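Local coordinates for uncharacterized protein (Thermus thermophilus HB8, PDB 6SCE) that acts as a DNA nuclease of type III CRISPR defence, switched on by cyclic oligoadenylate, which probably binds at its CARF domains, at residues L10-P14 and P40-Y46; Y147-E153 and K217-G221. All blocks are in the same frame, centred on the assembly; numbering follows the deposited sequence.

Contact 1: residues L10-P14 and P40-Y46; sequences LGNDP and PAWNEEY. With nucleotides of chain B.
Asn12 and Tyr46 each set CG anti to the carbonyl carbon, beside the backbone N (chi1 -73° in Asn12, with a like torsion in Tyr46), which lays the asparagine amide nearly flat over the tyrosine ring, planes 11° apart. CB of Asn12 sits over the centre of that ring, 3.4 Å from the Tyr46 centroid, a CH-pi contact. The two ends of the same amide are then used differently. Its oxygen reaches the other loop: Trp42 N donates to Asn12 OD1 at 2.9 Å, tilted 32° from the carbonyl plane, and a water within hydrogen-bonding distance of Asn12 OD1 and Pro40 O can donate to either. Its nitrogen reaches the ligand, Asn12 ND2 giving a hydrogen bond to N3 of adenosine A1 of chain B (3.0 Å). The loops after strands 5-10 and 33-38 both lie at the C-terminal ends of the parallel strands of a mixed, Rossmann-like sheet, as in CARF domains, and together they receive the oligoadenylate. Backbone nitrogens complete the grip: Asn12 N donates to O2' of A1 and Asp13 N to OP1 of A2 (2.8 Å). Trp42 packs the outer end of its indole on the A1 base and sugar, CH2 lying 3.3 Å from N9 of A1, while the amide nitrogen of Asn12 rests over the same indole face. A second water donates to Asp13 OD2 and also bonds Tyr46 OH; Asp13 OD1 has Tyr147 as partner.

Contact 2: residues Y147-E153 and K217-G221; sequences YLEPLGE and KRLGG
Arg218 and Glu153 reach toward each other from opposite directions, and the guanidinium meets the acid end-on, with two nitrogens on one oxygen. Arg218 NH1 lies 2.9 Å from Glu153 OE2 and NH2 3.2 Å from the same OE2; this oxygen stays close to the guanidinium plane, yet the carboxylate is turned 75° against it and is approached on its anti side. The arginine chain is extended from CG to NE, whereas in Glu153 chi2 (-71°) folds the carboxylate back to Arg218, while CG packs 3.9 Å from Leu219 CD2. Leu151 covers one face of the guanidinium, its CD1 standing over the centre and 3.4 Å from Arg218 O. The Leu148 and Leu219 side chains cross obliquely beside the ion pair, their CD2 methyls 4.1 Å apart. The Tyr147 ring lies obliquely against the last turn of helix 206-220, CD2 3.3 Å from Leu219 O, a buried oxygen without a polar partner in the model. Gly152, with positive phi, is the C-prime residue of a Schellman motif ending the helix, just before Glu153. A methionine in place of Arg218 would probably leave Glu45 without this positive partner, Glu153 with one fewer and Leu151 without the flat group it covers. Because Arg176 also pairs with Glu153 OE2, and Glu45 with Arg218, the charges form a connected network in which neighbouring acids probably offset the closeness of the two arginines.

The two contacts come in series along the chain, contact 1 closing before contact 2 opens, with centres 12 Å apart on the same side of the chain's centre. Contact 1 belongs to the N-terminal domain built on strands 5-10 and 33-38; contact 2 joins the end of helix 140-148 to helix 206-220, which belongs to the next domain and its sheet of strands 156-158 to 260-262. They touch directly: Asp13 OD1 is 2.6 Å from Tyr147 OH, a probable hydrogen bond, and Glu45 OE2 is 2.7 Å from Arg218 NE, a salt bridge. Tyr147 OH also hydrogen-bonds an adenine N6 of the bound RNA, so contact 2 borders the ligand pocket.

Contact 1: residues L10-P14 and P40-Y46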
loop_
_atom_site.group_PDB
_atom_site.type_symbol
_atom_site.label_atom_id
_atom_site.label_comp_id
_atom_site.label_asym_id
_atom_site.label_seq_id
_atom_site.Cartn_x
_atom_site.Cartn_y
_atom_site.Cartn_z
ATOM N N LEU A 10 15.322 10.962 3.528
ATOM C CA LEU A 10 14.078 11.551 4.006
ATOM C C LEU A 10 12.946 11.358 2.998
ATOM O O LEU A 10 12.948 11.966 1.917
ATOM C CB LEU A 10 14.290 13.036 4.301
ATOM C CG LEU A 10 13.111 13.769 4.921
ATOM C CD1 LEU A 10 12.774 13.158 6.285
ATOM C CD2 LEU A 10 13.401 15.269 4.992
ATOM N N GLY A 11 11.990 10.506 3.347
ATOM C CA GLY A 11 10.778 10.309 2.554
ATOM C C GLY A 11 9.606 11.072 3.124
ATOM O O GLY A 11 9.770 12.128 3.744
ATOM N N ASN A 12 8.403 10.554 2.908
ATOM C CA ASN A 12 7.222 11.239 3.342
ATOM C C ASN A 12 7.159 11.471 4.843
ATOM O O ASN A 12 6.744 12.541 5.296
ATOM C CB ASN A 12 5.948 10.479 2.922
ATOM C CG ASN A 12 5.675 10.595 1.444
ATOM O OD1 ASN A 12 6.099 11.567 0.802
ATOM N ND2 ASN A 12 5.046 9.573 0.881
ATOM N N ASP A 13 7.461 10.446 5.616
ATOM C CA ASP A 13 7.249 10.530 7.041
ATOM C C ASP A 13 8.492 11.011 7.821
ATOM O O ASP A 13 9.536 10.399 7.745
ATOM C CB ASP A 13 6.778 9.201 7.619
ATOM C CG ASP A 13 5.910 9.422 8.823
ATOM O OD1 ASP A 13 6.452 9.853 9.858
ATOM O OD2 ASP A 13 4.680 9.215 8.698
ATOM N N PRO A 14 8.364 12.104 8.573
ATOM C CA PRO A 14 9.533 12.614 9.299
ATOM C C PRO A 14 9.863 11.819 10.550
ATOM O O PRO A 14 10.960 11.967 11.104
ATOM C CB PRO A 14 9.105 14.040 9.672
ATOM C CG PRO A 14 7.637 13.955 9.792
ATOM C CD PRO A 14 7.219 13.013 8.694
ATOM N N PRO A 40 10.690 14.173 -2.996
ATOM C CA PRO A 40 9.530 15.055 -2.973
ATOM C C PRO A 40 8.401 14.454 -2.178
ATOM O O PRO A 40 8.126 13.262 -2.316
ATOM C CB PRO A 40 9.169 15.197 -4.471
ATOM C CG PRO A 40 10.488 14.995 -5.165
ATOM C CD PRO A 40 11.096 13.846 -4.380
ATOM N N ALA A 41 7.787 15.244 -1.306
ATOM C CA ALA A 41 6.632 14.788 -0.547
ATOM C C ALA A 41 5.499 14.383 -1.468
ATOM O O ALA A 41 5.226 15.071 -2.428
ATOM C CB ALA A 41 6.167 15.871 0.414
ATOM N N TRP A 42 4.827 13.273 -1.174
ATOM C CA TRP A 42 3.774 12.762 -2.067
ATOM C C TRP A 42 2.518 13.627 -2.079
ATOM O O TRP A 42 1.748 13.568 -3.024
ATOM C CB TRP A 42 3.379 11.337 -1.681
ATOM C CG TRP A 42 4.307 10.295 -2.157
ATOM C CD1 TRP A 42 5.555 10.460 -2.668
ATOM C CD2 TRP A 42 4.063 8.889 -2.142
ATOM N NE1 TRP A 42 6.106 9.230 -2.970
ATOM C CE2 TRP A 42 5.194 8.259 -2.672
ATOM C CE3 TRP A 42 2.981 8.111 -1.730
ATOM C CZ2 TRP A 42 5.286 6.884 -2.802
ATOM C CZ3 TRP A 42 3.077 6.741 -1.851
ATOM C CH2 TRP A 42 4.215 6.150 -2.389
ATOM N N ASN A 43 2.296 14.415 -1.035
ATOM C CA ASN A 43 1.117 15.286 -0.985
ATOM C C ASN A 43 1.402 16.454 -0.058
ATOM O O ASN A 43 2.457 16.502 0.601
ATOM C CB ASN A 43 -0.148 14.502 -0.583
ATOM C CG ASN A 43 -0.067 13.904 0.819
ATOM O OD1 ASN A 43 0.555 14.465 1.706
ATOM N ND2 ASN A 43 -0.726 12.785 1.025
ATOM N N GLU A 44 0.458 17.383 0.004
ATOM C CA GLU A 44 0.617 18.602 0.795
ATOM C C GLU A 44 0.704 18.355 2.281
ATOM O O GLU A 44 1.406 19.085 2.997
ATOM C CB GLU A 44 -0.572 19.570 0.523
ATOM N N GLU A 45 -0.049 17.382 2.774
ATOM C CA GLU A 45 0.019 17.042 4.187
ATOM C C GLU A 45 1.417 16.554 4.608
ATOM O O GLU A 45 1.937 16.960 5.645
ATOM C CB GLU A 45 -1.090 16.049 4.556
ATOM C CG GLU A 45 -2.435 16.772 4.541
ATOM C CD GLU A 45 -3.618 15.882 4.820
ATOM O OE1 GLU A 45 -3.565 14.698 4.451
ATOM O OE2 GLU A 45 -4.614 16.396 5.382
ATOM N N TYR A 46 2.011 15.669 3.819
ATOM C CA TYR A 46 3.390 15.267 4.096
ATOM C C TYR A 46 4.350 16.452 3.979
ATOM O O TYR A 46 5.283 16.573 4.747
ATOM C CB TYR A 46 3.805 14.122 3.219
ATOM C CG TYR A 46 3.320 12.787 3.698
ATOM C CD1 TYR A 46 3.651 12.323 4.955
ATOM C CD2 TYR A 46 2.581 11.959 2.872
ATOM C CE1 TYR A 46 3.238 11.073 5.402
ATOM C CE2 TYR A 46 2.159 10.710 3.308
ATOM C CZ TYR A 46 2.489 10.270 4.565
ATOM O OH TYR A 46 2.071 9.005 4.994
ATOM P P A B 1 9.343 1.720 -0.520
ATOM O OP1 A B 1 10.619 1.309 -1.190
ATOM O OP2 A B 1 8.822 0.817 0.578
ATOM O "O5'" A B 1 9.578 3.200 0.029
ATOM C "C5'" A B 1 8.818 3.722 1.116
ATOM C "C4'" A B 1 8.740 5.221 0.955
ATOM O "O4'" A B 1 7.841 5.541 -0.139
ATOM C "C3'" A B 1 8.208 5.940 2.199
ATOM O "O3'" A B 1 9.328 6.475 2.915
ATOM C "C2'" A B 1 7.273 7.004 1.604
ATOM O "O2'" A B 1 7.972 8.193 1.301
ATOM C "C1'" A B 1 6.772 6.329 0.334
ATOM N N9 A B 1 5.610 5.459 0.520
ATOM C C8 A B 1 5.462 4.194 0.023
ATOM N N7 A B 1 4.307 3.668 0.344
ATOM C C5 A B 1 3.655 4.650 1.070
ATOM C C6 A B 1 2.390 4.692 1.686
ATOM N N6 A B 1 1.536 3.672 1.669
ATOM N N1 A B 1 2.044 5.833 2.332
ATOM C C2 A B 1 2.927 6.843 2.350
ATOM N N3 A B 1 4.147 6.907 1.818
ATOM C C4 A B 1 4.455 5.763 1.185
ATOM P P A B 2 9.143 7.147 4.367
ATOM O OP1 A B 2 7.843 7.868 4.532
ATOM O OP2 A B 2 10.465 7.813 4.643
ATOM O "O5'" A B 2 9.068 5.837 5.290
ATOM C "C5'" A B 2 10.282 5.081 5.509
ATOM C "C4'" A B 2 9.991 3.933 6.443
ATOM O "O4'" A B 2 9.659 4.474 7.750
ATOM C "C3'" A B 2 8.838 3.022 6.044
ATOM O "O3'" A B 2 9.151 1.652 6.287
ATOM C "C2'" A B 2 7.714 3.456 6.981
ATOM O "O2'" A B 2 6.818 2.405 7.270
ATOM C "C1'" A B 2 8.499 3.844 8.226
ATOM N N9 A B 2 7.799 4.720 9.145
ATOM C C8 A B 2 6.722 5.533 8.875
ATOM N N7 A B 2 6.281 6.150 9.942
ATOM C C5 A B 2 7.096 5.708 10.973
ATOM C C6 A B 2 7.122 5.988 12.354
ATOM N N6 A B 2 6.224 6.753 12.970
ATOM N N1 A B 2 8.101 5.405 13.085
ATOM C C2 A B 2 8.935 4.556 12.470
ATOM N N3 A B 2 9.000 4.205 11.184
ATOM C C4 A B 2 8.034 4.821 10.487
HETATM O O HOH W 1 8.745 11.449 -0.180
HETATM O O HOH W 2 3.784 7.839 6.693
#

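Contact 2: residues Y147-E153 and K217-G221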
loop_
_atom_site.group_PDB
_atom_site.type_symbol
_atom_site.label_atom_id
_atom_site.label_comp_id
_atom_site.label_asym_id
_atom_site.label_seq_id
_atom_site.Cartn_x
_atom_site.Cartn_y
_atom_site.Cartn_z
ATOM N N TYR A 147 2.912 15.579 13.463
ATOM C CA TYR A 147 1.738 15.107 12.706
ATOM C C TYR A 147 0.507 15.977 12.918
ATOM O O TYR A 147 -0.165 16.361 11.958
ATOM C CB TYR A 147 1.343 13.703 13.128
ATOM C CG TYR A 147 2.308 12.567 12.787
ATOM C CD1 TYR A 147 3.482 12.780 12.061
ATOM C CD2 TYR A 147 2.012 11.266 13.184
ATOM C CE1 TYR A 147 4.321 11.715 11.746
ATOM C CE2 TYR A 147 2.850 10.198 12.878
ATOM C CZ TYR A 147 3.995 10.424 12.153
ATOM O OH TYR A 147 4.825 9.351 11.828
ATOM N N LEU A 148 0.165 16.233 14.177
ATOM C CA LEU A 148 -1.132 16.846 14.446
ATOM C C LEU A 148 -1.118 18.356 14.225
ATOM O O LEU A 148 -1.964 18.906 13.509
ATOM C CB LEU A 148 -1.598 16.504 15.841
ATOM C CG LEU A 148 -1.693 15.016 16.124
ATOM C CD1 LEU A 148 -2.248 14.811 17.515
ATOM C CD2 LEU A 148 -2.529 14.275 15.088
ATOM N N GLU A 149 -0.128 19.025 14.787
ATOM C CA GLU A 149 -0.013 20.463 14.611
ATOM C C GLU A 149 0.008 20.872 13.133
ATOM O O GLU A 149 -0.768 21.742 12.724
ATOM C CB GLU A 149 1.209 21.002 15.375
ATOM C CG GLU A 149 1.373 22.513 15.309
ATOM C CD GLU A 149 1.877 23.017 13.954
ATOM O OE1 GLU A 149 2.759 22.359 13.334
ATOM O OE2 GLU A 149 1.407 24.096 13.504
ATOM N N PRO A 150 0.887 20.268 12.310
ATOM C CA PRO A 150 0.852 20.720 10.908
ATOM C C PRO A 150 -0.440 20.415 10.149
ATOM O O PRO A 150 -0.686 21.033 9.139
ATOM C CB PRO A 150 2.021 19.959 10.258
ATOM C CG PRO A 150 2.276 18.818 11.148
ATOM C CD PRO A 150 2.001 19.337 12.536
ATOM N N LEU A 151 -1.223 19.431 10.595
ATOM C CA LEU A 151 -2.498 19.131 9.960
ATOM C C LEU A 151 -3.653 19.995 10.537
ATOM O O LEU A 151 -4.797 19.805 10.163
ATOM C CB LEU A 151 -2.855 17.656 10.150
ATOM C CG LEU A 151 -2.052 16.593 9.389
ATOM C CD1 LEU A 151 -2.367 15.202 9.914
ATOM C CD2 LEU A 151 -2.314 16.663 7.902
ATOM N N GLY A 152 -3.351 20.886 11.473
ATOM C CA GLY A 152 -4.352 21.755 12.085
ATOM C C GLY A 152 -5.281 21.024 13.046
ATOM O O GLY A 152 -6.420 21.448 13.260
ATOM N N GLU A 153 -4.814 19.927 13.631
ATOM C CA GLU A 153 -5.649 19.129 14.514
ATOM C C GLU A 153 -5.351 19.537 15.936
ATOM O O GLU A 153 -4.232 19.309 16.436
ATOM C CB GLU A 153 -5.366 17.624 14.364
ATOM C CG GLU A 153 -5.692 17.044 12.999
ATOM C CD GLU A 153 -7.186 16.943 12.702
ATOM O OE1 GLU A 153 -8.025 17.058 13.620
ATOM O OE2 GLU A 153 -7.519 16.768 11.520
ATOM N N LYS A 217 -4.406 6.696 8.586
ATOM C CA LYS A 217 -3.210 6.903 7.725
ATOM C C LYS A 217 -2.915 8.380 7.546
ATOM O O LYS A 217 -1.739 8.788 7.558
ATOM C CB LYS A 217 -3.366 6.205 6.375
ATOM C CG LYS A 217 -3.382 4.669 6.399
ATOM C CD LYS A 217 -2.493 3.998 7.452
ATOM C CE LYS A 217 -2.535 2.473 7.301
ATOM N NZ LYS A 217 -1.711 1.819 8.346
ATOM N N ARG A 218 -3.952 9.202 7.425
ATOM C CA ARG A 218 -3.735 10.663 7.376
ATOM C C ARG A 218 -3.143 11.239 8.659
ATOM O O ARG A 218 -2.201 12.023 8.602
ATOM C CB ARG A 218 -5.038 11.395 7.044
ATOM C CG ARG A 218 -4.999 12.863 7.426
ATOM C CD ARG A 218 -6.194 13.648 6.891
ATOM N NE ARG A 218 -6.046 15.069 7.225
ATOM C CZ ARG A 218 -6.312 15.605 8.415
ATOM N NH1 ARG A 218 -6.795 14.857 9.404
ATOM N NH2 ARG A 218 -6.133 16.915 8.611
ATOM N N LEU A 219 -3.716 10.890 9.815
ATOM C CA LEU A 219 -3.259 11.366 11.099
ATOM C C LEU A 219 -1.871 10.887 11.485
ATOM O O LEU A 219 -1.063 11.679 11.973
ATOM C CB LEU A 219 -4.225 10.933 12.220
ATOM C CG LEU A 219 -5.576 11.666 12.159
ATOM C CD1 LEU A 219 -6.537 11.111 13.167
ATOM C CD2 LEU A 219 -5.412 13.166 12.375
ATOM N N GLY A 220 -1.629 9.587 11.331
ATOM C CA GLY A 220 -0.461 8.957 11.901
ATOM C C GLY A 220 0.493 8.316 10.920
ATOM O O GLY A 220 1.467 7.692 11.332
ATOM N N GLY A 221 0.177 8.430 9.640
ATOM C CA GLY A 221 1.016 7.891 8.578
ATOM C C GLY A 221 0.908 6.414 8.305
ATOM O O GLY A 221 0.026 5.695 8.791
#